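Local atomic coordinates of fibronectin type III domain-containing protein (Simiduia agarivorans, PDB entry 6P2K), a protein that probably hydrolyses xyloglucan or related beta-glucans through this beta-propeller part, the family 74 glycoside hydrolase portion of a longer protein, and binds zinc ions. Residues 4-9 with 732-737; 582-587 with 594-599; 687-692 with 710-715; 704-709 with 716-721. One frame throughout, in Å; residues are numbered along the deposited sequence.

Interaction 1 (4-9 with 732-737); sequences TVWQPL and QDITDD
Asp737 grips the backbone of Val5 and Trp6 where the N-terminal end of the chain enters a beta-propeller blade. Strand 7-8 is an outer strand of this blade. The other three strands come from the chain's far end, the closure familiar from propellers. Residues 734-737 lead into it from the preceding blade.

Hydrogen bonds dominate. Asp737 OD2 accepts from Val5 N at 2.8 Å. Asp737 OD1 accepts from Trp6 N at 2.9 Å through the syn lone pair. Both bonds are nearly straight. Asp737 CG sits between backbone N and carbonyl carbon (chi1 52°), which brings the carboxylate up to two successive amides. With an alanine here, the amides of Val5 and Trp6 would probably lose their shared acceptor and the N-terminal segment could shift. Trp6 NE1 donates to Ile734 O at 3.0 Å, within both the indole and the carbonyl plane.

Two salt bridges border the contact: Asp736 OD2 with Arg769 and Asp733 OD2 with Arg673.

In apolar contact, Trp6 CZ2 lies 4.3 Å from Ile734 CD1, and the indole packs on Leu757 and Trp767.

An Asx turn shapes residues 733-735. Asp733 OD1 takes Thr735 N, and also Thr735 OG1 at 2.7 Å on its syn side.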
# COMPACT_ATOMS: atom_id res chain seq x y z
N THR B 4 38.52 -23.03 21.08
CA THR B 4 37.23 -23.06 21.75
C THR B 4 36.34 -24.13 21.13
O THR B 4 36.41 -24.41 19.93
CB THR B 4 36.53 -21.71 21.68
OG1 THR B 4 35.91 -21.56 20.39
CG2 THR B 4 37.52 -20.57 21.90
N VAL B 5 35.49 -24.73 21.96
CA VAL B 5 34.52 -25.73 21.53
C VAL B 5 33.10 -25.20 21.64
O VAL B 5 32.37 -25.12 20.65
CB VAL B 5 34.68 -27.05 22.32
CG1 VAL B 5 33.96 -28.18 21.60
CG2 VAL B 5 36.16 -27.38 22.49
N TRP B 6 32.67 -24.83 22.85
CA TRP B 6 31.36 -24.24 23.04
C TRP B 6 31.37 -22.78 22.60
O TRP B 6 32.28 -22.02 22.94
CB TRP B 6 30.93 -24.35 24.50
CG TRP B 6 30.46 -25.73 24.86
CD1 TRP B 6 31.21 -26.74 25.39
CD2 TRP B 6 29.14 -26.24 24.72
NE1 TRP B 6 30.43 -27.86 25.58
CE2 TRP B 6 29.15 -27.58 25.18
CE3 TRP B 6 27.93 -25.71 24.26
CZ2 TRP B 6 28.02 -28.38 25.19
CZ3 TRP B 6 26.80 -26.51 24.26
CH2 TRP B 6 26.85 -27.83 24.72
N GLN B 7 30.35 -22.39 21.84
CA GLN B 7 30.31 -21.09 21.18
C GLN B 7 29.17 -20.27 21.77
O GLN B 7 28.00 -20.67 21.64
CB GLN B 7 30.13 -21.27 19.68
CG GLN B 7 30.14 -19.98 18.87
CD GLN B 7 30.28 -20.24 17.38
OE1 GLN B 7 29.97 -21.33 16.90
NE2 GLN B 7 30.77 -19.24 16.65
N PRO B 8 29.45 -19.13 22.41
CA PRO B 8 28.37 -18.32 22.98
C PRO B 8 27.65 -17.51 21.92
O PRO B 8 28.25 -17.04 20.95
CB PRO B 8 29.11 -17.40 23.96
CG PRO B 8 30.46 -17.24 23.36
CD PRO B 8 30.78 -18.55 22.66
N LEU B 9 26.34 -17.34 22.12
CA LEU B 9 25.47 -16.59 21.22
C LEU B 9 24.60 -15.68 22.08
O LEU B 9 23.46 -16.04 22.42
CB LEU B 9 24.63 -17.54 20.34
CG LEU B 9 25.39 -18.58 19.52
CD1 LEU B 9 24.43 -19.63 18.96
CD2 LEU B 9 26.18 -17.93 18.39
N GLN B 732 29.80 -40.15 26.29
CA GLN B 732 31.06 -39.43 26.33
C GLN B 732 30.84 -38.08 27.00
O GLN B 732 29.71 -37.57 27.07
CB GLN B 732 31.65 -39.25 24.93
CG GLN B 732 30.74 -38.55 23.94
CD GLN B 732 31.31 -38.52 22.53
OE1 GLN B 732 32.46 -38.13 22.32
NE2 GLN B 732 30.50 -38.93 21.56
N ASP B 733 31.93 -37.51 27.49
CA ASP B 733 31.91 -36.22 28.17
C ASP B 733 32.11 -35.11 27.14
O ASP B 733 33.12 -35.09 26.43
CB ASP B 733 33.01 -36.18 29.24
CG ASP B 733 33.05 -34.88 30.01
OD1 ASP B 733 32.12 -34.05 29.86
OD2 ASP B 733 34.01 -34.69 30.79
N ILE B 734 31.13 -34.21 27.04
CA ILE B 734 31.23 -33.11 26.08
C ILE B 734 31.14 -31.77 26.82
O ILE B 734 30.74 -30.76 26.23
CB ILE B 734 30.16 -33.21 24.98
CG1 ILE B 734 28.75 -33.11 25.58
CG2 ILE B 734 30.32 -34.51 24.20
CD1 ILE B 734 27.71 -32.62 24.59
N THR B 735 31.51 -31.76 28.10
CA THR B 735 31.54 -30.51 28.84
C THR B 735 32.53 -29.53 28.23
O THR B 735 32.20 -28.36 28.00
CB THR B 735 31.88 -30.78 30.31
OG1 THR B 735 31.01 -31.80 30.83
CG2 THR B 735 31.70 -29.51 31.14
N ASP B 736 33.75 -30.00 27.95
CA ASP B 736 34.80 -29.24 27.27
C ASP B 736 34.97 -27.90 27.98
O ASP B 736 35.15 -27.87 29.20
CB ASP B 736 34.48 -29.16 25.78
CG ASP B 736 34.48 -30.52 25.11
OD1 ASP B 736 35.34 -31.36 25.45
OD2 ASP B 736 33.61 -30.76 24.24
N ASP B 737 34.89 -26.77 27.27
CA ASP B 737 35.13 -25.46 27.86
C ASP B 737 33.86 -24.78 28.36
O ASP B 737 33.88 -23.56 28.60
CB ASP B 737 35.85 -24.56 26.85
CG ASP B 737 35.15 -24.50 25.50
OD1 ASP B 737 34.12 -25.19 25.33
OD2 ASP B 737 35.63 -23.76 24.62
O HOH W 1 33.90 -21.49 24.67

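Interaction 2 (582-587 with 594-599); sequences VVFFSS and VWRGEQ
Phe585 and Trp595 face each other as a hydrogen-bonded pair in an antiparallel hairpin of a propeller blade. Phe585 N donates to Trp595 O at 3.1 Å, and Trp595 N returns a straighter bond to Phe585 O at 2.8 Å. Their side chains run alongside each other. Trp595 CB sits over one face of the Phe585 ring, 3.8 Å from its centroid, as a CH-pi contact. The indole is slid aside, so the two rings barely overlap although their planes differ by only 21°. Phe585 CG lies between the backbone N and the carbonyl carbon (chi1 68°), which holds the ring beside that CB. Ser587 CB touches Trp595 CD1 at 3.6 Å.

Val583 and Gly597 form the second hydrogen-bonded pair. Gly597 N reaches Val583 O at 2.7 Å, nearly head-on.

On the opposite face, Phe584 and Arg596 lie side by side. Phe584 CE2 meets Arg596 CG at 3.5 Å. The extended arginine chain carries its guanidinium past Val582 to Glu598, where NH1 and NH2 both hold OE2. Arg596 NH2 to Glu598 OE2, at 2.9 Å, is the shorter bond of this salt bridge. Glu656 takes Arg596 NE in a further salt bridge.

Farther out, Val591 O in the turn accepts from Trp595 NE1 and Ser587 OG. The hairpin sits mid-blade, with strand 567-575 beyond 582-588 and strand 605-615 beyond 593-599.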
# COMPACT_ATOMS: atom_id res chain seq x y z
N VAL B 582 -0.88 -38.39 18.72
CA VAL B 582 -0.24 -38.85 19.95
C VAL B 582 0.68 -37.75 20.46
O VAL B 582 1.42 -37.14 19.68
CB VAL B 582 0.56 -40.16 19.74
CG1 VAL B 582 1.32 -40.53 21.00
CG2 VAL B 582 -0.38 -41.28 19.33
N VAL B 583 0.61 -37.48 21.76
CA VAL B 583 1.43 -36.46 22.40
C VAL B 583 1.86 -36.96 23.77
O VAL B 583 1.08 -37.62 24.48
CB VAL B 583 0.68 -35.11 22.50
CG1 VAL B 583 -0.53 -35.22 23.42
CG2 VAL B 583 1.62 -34.01 22.97
N PHE B 584 3.10 -36.67 24.14
CA PHE B 584 3.63 -36.95 25.47
C PHE B 584 3.98 -35.64 26.16
O PHE B 584 4.19 -34.61 25.51
CB PHE B 584 4.88 -37.84 25.41
CG PHE B 584 4.73 -39.07 24.56
CD1 PHE B 584 5.00 -39.02 23.20
CD2 PHE B 584 4.36 -40.27 25.12
CE1 PHE B 584 4.87 -40.15 22.41
CE2 PHE B 584 4.22 -41.41 24.34
CZ PHE B 584 4.48 -41.35 22.99
N PHE B 585 4.03 -35.68 27.49
CA PHE B 585 4.55 -34.55 28.25
C PHE B 585 4.96 -35.03 29.63
O PHE B 585 4.50 -36.07 30.11
CB PHE B 585 3.53 -33.40 28.34
CG PHE B 585 2.32 -33.70 29.18
CD1 PHE B 585 1.23 -34.37 28.63
CD2 PHE B 585 2.24 -33.27 30.49
CE1 PHE B 585 0.10 -34.62 29.39
CE2 PHE B 585 1.12 -33.53 31.26
CZ PHE B 585 0.05 -34.21 30.71
N SER B 586 5.85 -34.26 30.25
CA SER B 586 6.30 -34.53 31.61
C SER B 586 5.48 -33.67 32.56
O SER B 586 5.51 -32.44 32.47
CB SER B 586 7.80 -34.24 31.76
OG SER B 586 8.13 -32.96 31.24
N SER B 587 4.75 -34.32 33.45
CA SER B 587 3.92 -33.63 34.43
C SER B 587 4.73 -33.33 35.68
O SER B 587 5.36 -34.22 36.25
CB SER B 587 2.70 -34.48 34.79
OG SER B 587 1.98 -33.90 35.87
N VAL B 594 5.65 -38.98 33.19
CA VAL B 594 5.45 -38.90 31.75
C VAL B 594 4.03 -39.34 31.44
O VAL B 594 3.62 -40.45 31.79
CB VAL B 594 6.48 -39.74 30.99
CG1 VAL B 594 6.25 -39.62 29.49
CG2 VAL B 594 7.89 -39.32 31.35
N TRP B 595 3.27 -38.47 30.78
CA TRP B 595 1.90 -38.75 30.38
C TRP B 595 1.83 -38.91 28.87
O TRP B 595 2.64 -38.33 28.13
CB TRP B 595 0.96 -37.64 30.85
CG TRP B 595 0.55 -37.75 32.28
CD1 TRP B 595 1.35 -37.56 33.38
CD2 TRP B 595 -0.75 -38.06 32.78
NE1 TRP B 595 0.61 -37.74 34.53
CE2 TRP B 595 -0.68 -38.05 34.19
CE3 TRP B 595 -1.98 -38.34 32.17
CZ2 TRP B 595 -1.78 -38.32 35.00
CZ3 TRP B 595 -3.08 -38.61 32.98
CH2 TRP B 595 -2.97 -38.59 34.38
N ARG B 596 0.86 -39.69 28.40
CA ARG B 596 0.65 -39.90 26.98
C ARG B 596 -0.81 -39.69 26.64
O ARG B 596 -1.69 -40.28 27.28
CB ARG B 596 1.09 -41.30 26.55
CG ARG B 596 0.78 -41.64 25.11
CD ARG B 596 0.99 -43.13 24.88
NE ARG B 596 0.80 -43.55 23.50
CZ ARG B 596 -0.37 -43.91 22.97
NH1 ARG B 596 -1.47 -43.89 23.71
NH2 ARG B 596 -0.44 -44.28 21.70
N GLY B 597 -1.07 -38.85 25.65
CA GLY B 597 -2.42 -38.59 25.17
C GLY B 597 -2.59 -39.12 23.76
O GLY B 597 -1.68 -39.01 22.93
N GLU B 598 -3.76 -39.69 23.49
CA GLU B 598 -4.07 -40.27 22.19
C GLU B 598 -5.43 -39.78 21.73
O GLU B 598 -6.43 -39.99 22.43
CB GLU B 598 -4.04 -41.80 22.25
CG GLU B 598 -4.26 -42.48 20.91
CD GLU B 598 -4.30 -43.99 21.02
OE1 GLU B 598 -5.41 -44.55 21.10
OE2 GLU B 598 -3.22 -44.61 21.04
N GLN B 599 -5.47 -39.15 20.57
CA GLN B 599 -6.73 -38.69 19.99
C GLN B 599 -7.46 -39.87 19.35
O GLN B 599 -6.85 -40.68 18.65
CB GLN B 599 -6.47 -37.60 18.95
CG GLN B 599 -7.73 -36.96 18.39
CD GLN B 599 -7.42 -35.74 17.54
OE1 GLN B 599 -6.43 -35.71 16.81
NE2 GLN B 599 -8.27 -34.73 17.63

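Interaction 3 (687-692 with 710-715); sequences RFKFTG and HDYQLG
Lys689 reaches from the loop 687-692 to Asp711, in the turn of the beta hairpin formed by strands 702-709 and 714-723. A G1 beta bulge marks this turn: Gln713 and Leu714 both face Asp709.

Lys689 NZ has several partners. Lys689 NZ makes a salt bridge to Asp711 OD2 at 2.9 Å, on that oxygen's anti lone pair. It also pairs with Asp709 OD2. Lys689 NZ donates to a water as well, 3.1 Å away. Bends at chi3 and chi4 turn the amine back toward the hairpin.

The same water donates to Arg687 O at 3.0 Å and bonds Tyr712 OH at 2.8 Å. It thus joins a backbone acceptor, a charged amine and a phenol. A second water meets Tyr712 OH at 2.7 Å and accepts from Arg687 NH1 at 2.8 Å. The phenol oxygen therefore has two water partners. A phenylalanine in its place would probably cost each water its phenol partner, so that Arg687 NH1 loses its water link to the turn and Arg687 O is left joined through water to Lys689.

Arg687 crosses the tyrosine at about a right angle, with its CB 3.6 Å from Tyr712 CE2. Beyond them, the Tyr712 ring meets Phe131, and Gln713 OE1 bonds Arg59. These partners, distant in sequence, are consistent with a position where the two propellers of a GH74 enzyme meet.

Phe688 and Leu714 slide past each other in opposite directions. Phe688 CE1 comes edge-on to Leu714 O, 3.5 Å away and in the ring plane.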
# COMPACT_ATOMS: atom_id res chain seq x y z
N ARG B 687 27.58 -32.05 49.22
CA ARG B 687 26.23 -31.50 49.11
C ARG B 687 25.61 -31.70 47.73
O ARG B 687 24.40 -31.53 47.59
CB ARG B 687 26.22 -30.00 49.42
CG ARG B 687 27.26 -29.52 50.41
CD ARG B 687 26.86 -28.15 50.93
NE ARG B 687 27.82 -27.60 51.88
CZ ARG B 687 27.49 -26.91 52.96
NH1 ARG B 687 26.20 -26.69 53.23
NH2 ARG B 687 28.42 -26.45 53.77
N PHE B 688 26.41 -32.04 46.73
CA PHE B 688 25.92 -32.07 45.36
C PHE B 688 24.88 -33.16 45.17
O PHE B 688 25.11 -34.32 45.53
CB PHE B 688 27.07 -32.28 44.38
CG PHE B 688 26.63 -32.33 42.94
CD1 PHE B 688 26.32 -31.17 42.25
CD2 PHE B 688 26.53 -33.54 42.27
CE1 PHE B 688 25.91 -31.21 40.93
CE2 PHE B 688 26.12 -33.59 40.95
CZ PHE B 688 25.81 -32.43 40.28
N LYS B 689 23.74 -32.79 44.60
CA LYS B 689 22.70 -33.73 44.22
C LYS B 689 22.66 -33.85 42.71
O LYS B 689 22.77 -32.85 41.99
CB LYS B 689 21.33 -33.28 44.76
CG LYS B 689 21.34 -32.98 46.25
CD LYS B 689 19.96 -32.56 46.75
CE LYS B 689 19.52 -31.23 46.16
NZ LYS B 689 20.33 -30.10 46.70
N PHE B 690 22.53 -35.08 42.22
CA PHE B 690 22.54 -35.34 40.78
C PHE B 690 21.14 -35.08 40.23
O PHE B 690 20.36 -36.00 39.95
CB PHE B 690 23.01 -36.76 40.49
CG PHE B 690 24.50 -36.91 40.47
CD1 PHE B 690 25.20 -37.13 41.65
CD2 PHE B 690 25.21 -36.81 39.29
CE1 PHE B 690 26.58 -37.26 41.65
CE2 PHE B 690 26.59 -36.94 39.28
CZ PHE B 690 27.27 -37.16 40.46
N THR B 691 20.83 -33.80 40.07
CA THR B 691 19.58 -33.37 39.45
C THR B 691 19.89 -32.58 38.18
O THR B 691 20.99 -32.67 37.64
CB THR B 691 18.74 -32.53 40.41
OG1 THR B 691 19.51 -31.41 40.87
CG2 THR B 691 18.31 -33.35 41.60
N GLY B 692 18.92 -31.79 37.72
CA GLY B 692 19.14 -30.93 36.57
C GLY B 692 18.06 -29.87 36.50
O GLY B 692 17.06 -29.92 37.21
N HIS B 710 20.86 -26.83 41.07
CA HIS B 710 20.55 -25.41 41.13
C HIS B 710 20.63 -24.85 42.54
O HIS B 710 20.72 -23.63 42.70
CB HIS B 710 19.15 -25.17 40.56
CG HIS B 710 18.04 -25.50 41.51
ND1 HIS B 710 17.53 -26.78 41.64
CD2 HIS B 710 17.35 -24.73 42.38
CE1 HIS B 710 16.57 -26.78 42.55
NE2 HIS B 710 16.44 -25.55 43.01
N ASP B 711 20.59 -25.70 43.57
CA ASP B 711 20.66 -25.21 44.94
C ASP B 711 22.02 -24.59 45.24
O ASP B 711 22.12 -23.72 46.11
CB ASP B 711 20.37 -26.34 45.92
CG ASP B 711 18.90 -26.67 46.01
OD1 ASP B 711 18.08 -25.74 45.92
OD2 ASP B 711 18.57 -27.87 46.17
N TYR B 712 23.07 -25.03 44.54
CA TYR B 712 24.40 -24.48 44.74
C TYR B 712 25.04 -23.98 43.45
O TYR B 712 26.21 -23.58 43.48
CB TYR B 712 25.31 -25.53 45.39
CG TYR B 712 24.67 -26.25 46.56
CD1 TYR B 712 24.46 -25.61 47.77
CD2 TYR B 712 24.28 -27.58 46.44
CE1 TYR B 712 23.88 -26.26 48.84
CE2 TYR B 712 23.69 -28.25 47.51
CZ TYR B 712 23.50 -27.58 48.70
OH TYR B 712 22.91 -28.24 49.77
N GLN B 713 24.32 -23.99 42.33
CA GLN B 713 24.84 -23.56 41.03
C GLN B 713 26.08 -24.37 40.64
O GLN B 713 27.06 -23.84 40.12
CB GLN B 713 25.16 -22.06 41.03
CG GLN B 713 23.97 -21.18 41.34
CD GLN B 713 24.38 -19.77 41.71
OE1 GLN B 713 23.57 -18.99 42.22
NE2 GLN B 713 25.64 -19.43 41.45
N LEU B 714 26.03 -25.67 40.89
CA LEU B 714 27.11 -26.58 40.56
C LEU B 714 26.70 -27.45 39.38
O LEU B 714 25.66 -28.11 39.41
CB LEU B 714 27.48 -27.45 41.76
CG LEU B 714 27.98 -26.68 42.98
CD1 LEU B 714 28.06 -27.58 44.20
CD2 LEU B 714 29.33 -26.05 42.69
N GLY B 715 27.52 -27.43 38.33
CA GLY B 715 27.30 -28.29 37.18
C GLY B 715 28.31 -29.40 37.12
O GLY B 715 29.52 -29.14 37.04
O HOH W 2 21.97 -30.84 49.22
O HOH W 3 23.87 -27.97 52.33

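Interaction 4 (704-709 with 716-721); sequences VMSYYD and YGVFLG
The beta hairpin of strands 702-709 and 714-723 forms the middle of a four-stranded propeller blade, and here it pairs Met705 with Phe719. Phe719 N donates to Met705 O at 2.9 Å, and Met705 N donates back to Phe719 O at 3.1 Å. Val704 with Leu720 and Ser706 with Val718 are the non-hydrogen-bonded pairs.

The register is broken at Tyr707. Tyr707 N bonds Gly717 O at 3.2 Å, while Tyr707 O accepts from Tyr716 N at 2.8 Å. Two residues thus face one, as in a beta bulge. A water beside it donates to Tyr707 O and Ser706 OG, and accepts weakly from Gly717 N. Ser706 OG also bonds Ser741 O.

Met705, Tyr707 and Phe719 share one face of the sheet. Met705 CG lies between the backbone N and the carbonyl carbon (chi1 63°), and the chain bends again at chi2 and chi3. This puts Met705 SD 3.8 Å from Phe719 CD1, an oblique Met-aromatic contact, and lays CE over the centre of the Tyr707 ring. Tyr707 and Phe719 cross at about a right angle, and Phe719 CE1 lies at the edge of the tyrosine ring. Helix 666-672 covers this face through Ala669.

On the other face, Val704 CG2 touches Val718 CG1 at 3.9 Å, and Phe748 of strand 745-751 packs against Val704 and Leu720.

Sulfur, methyl and ring contacts fill one side and aliphatic groups most of the other, Ser706 apart. The chemistry implies mainly apolar burial on both faces, with Tyr707 OH bonded to Trp648 O and Gly717 N met weakly by the water.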
# COMPACT_ATOMS: atom_id res chain seq x y z
N VAL B 704 21.52 -36.17 24.74
CA VAL B 704 22.33 -35.29 25.57
C VAL B 704 21.59 -35.02 26.88
O VAL B 704 20.36 -35.04 26.93
CB VAL B 704 22.66 -33.96 24.84
CG1 VAL B 704 21.38 -33.20 24.50
CG2 VAL B 704 23.61 -33.09 25.66
N MET B 705 22.36 -34.81 27.94
CA MET B 705 21.82 -34.42 29.24
C MET B 705 22.91 -33.69 30.02
O MET B 705 24.09 -33.74 29.66
CB MET B 705 21.31 -35.64 30.02
CG MET B 705 22.38 -36.66 30.38
SD MET B 705 23.21 -36.31 31.94
CE MET B 705 21.83 -36.37 33.08
N SER B 706 22.50 -33.03 31.10
CA SER B 706 23.43 -32.26 31.91
C SER B 706 23.05 -32.36 33.38
O SER B 706 21.90 -32.06 33.74
CB SER B 706 23.46 -30.79 31.47
OG SER B 706 24.01 -29.96 32.47
N TYR B 707 24.00 -32.78 34.21
CA TYR B 707 23.78 -32.90 35.65
C TYR B 707 24.14 -31.58 36.33
O TYR B 707 25.26 -31.08 36.18
CB TYR B 707 24.62 -34.04 36.23
CG TYR B 707 23.92 -35.38 36.24
CD1 TYR B 707 22.70 -35.55 36.88
CD2 TYR B 707 24.48 -36.48 35.60
CE1 TYR B 707 22.06 -36.77 36.89
CE2 TYR B 707 23.85 -37.71 35.61
CZ TYR B 707 22.64 -37.85 36.25
OH TYR B 707 22.00 -39.07 36.26
N TYR B 708 23.20 -31.03 37.09
CA TYR B 708 23.34 -29.69 37.63
C TYR B 708 22.46 -29.54 38.86
O TYR B 708 21.28 -29.90 38.82
CB TYR B 708 22.97 -28.65 36.56
CG TYR B 708 22.89 -27.23 37.04
CD1 TYR B 708 24.04 -26.48 37.25
CD2 TYR B 708 21.66 -26.62 37.26
CE1 TYR B 708 23.97 -25.16 37.68
CE2 TYR B 708 21.58 -25.31 37.69
CZ TYR B 708 22.73 -24.59 37.90
OH TYR B 708 22.65 -23.28 38.33
N ASP B 709 23.02 -29.00 39.94
CA ASP B 709 22.30 -28.79 41.20
C ASP B 709 22.09 -27.29 41.36
O ASP B 709 23.00 -26.55 41.76
CB ASP B 709 23.06 -29.38 42.38
CG ASP B 709 22.22 -29.44 43.65
OD1 ASP B 709 21.23 -28.69 43.76
OD2 ASP B 709 22.56 -30.24 44.55
N TYR B 716 27.85 -30.66 37.16
CA TYR B 716 28.79 -31.77 37.11
C TYR B 716 29.39 -31.93 35.72
O TYR B 716 30.61 -32.06 35.58
CB TYR B 716 28.11 -33.07 37.54
CG TYR B 716 29.11 -34.15 37.84
CD1 TYR B 716 29.67 -34.92 36.82
CD2 TYR B 716 29.55 -34.39 39.14
CE1 TYR B 716 30.61 -35.89 37.08
CE2 TYR B 716 30.49 -35.36 39.41
CZ TYR B 716 31.02 -36.11 38.38
OH TYR B 716 31.96 -37.08 38.65
N GLY B 717 28.55 -31.92 34.69
CA GLY B 717 29.04 -32.10 33.34
C GLY B 717 27.95 -32.33 32.32
O GLY B 717 26.80 -32.63 32.67
N VAL B 718 28.30 -32.19 31.05
CA VAL B 718 27.39 -32.43 29.93
C VAL B 718 27.80 -33.74 29.27
O VAL B 718 28.98 -33.97 29.01
CB VAL B 718 27.44 -31.27 28.92
CG1 VAL B 718 26.34 -31.43 27.86
CG2 VAL B 718 27.31 -29.94 29.64
N PHE B 719 26.82 -34.60 29.01
CA PHE B 719 27.08 -35.94 28.52
C PHE B 719 26.30 -36.20 27.24
O PHE B 719 25.11 -35.89 27.15
CB PHE B 719 26.75 -36.99 29.58
CG PHE B 719 27.51 -36.81 30.86
CD1 PHE B 719 27.01 -36.00 31.87
CD2 PHE B 719 28.74 -37.42 31.04
CE1 PHE B 719 27.72 -35.82 33.04
CE2 PHE B 719 29.45 -37.25 32.21
CZ PHE B 719 28.94 -36.45 33.22
N LEU B 720 26.97 -36.80 26.26
CA LEU B 720 26.41 -37.08 24.95
C LEU B 720 26.47 -38.59 24.72
O LEU B 720 27.55 -39.19 24.78
CB LEU B 720 27.17 -36.34 23.86
CG LEU B 720 26.67 -36.52 22.42
CD1 LEU B 720 25.45 -35.65 22.16
CD2 LEU B 720 27.78 -36.24 21.42
N GLY B 721 25.32 -39.19 24.46
CA GLY B 721 25.22 -40.62 24.18
C GLY B 721 24.94 -40.85 22.70
O GLY B 721 24.21 -40.09 22.07
O HOH W 4 26.38 -29.62 34.06

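Interactions 1, 3 and 4 lie around one blade of four strands. Interaction 4 is its central hairpin, and interaction 3 covers the turn of that hairpin; their centres are 11 Å apart. They join directly, since Thr691 O and Tyr708 N are 2.8 Å apart, as are Leu714 O and Asp709 N. Interaction 1 starts on the next strand, 729-733, and meets interaction 4 where Thr735 OG1 lies 2.7 Å from Val718 N. It then passes on to the blade closed by the N-terminal strand. Interaction 2 is an inner hairpin of a separate blade, its centre 25 Å from that of interaction 4. Here the side chain of Trp595 is about 8 Å from a bound zinc ion.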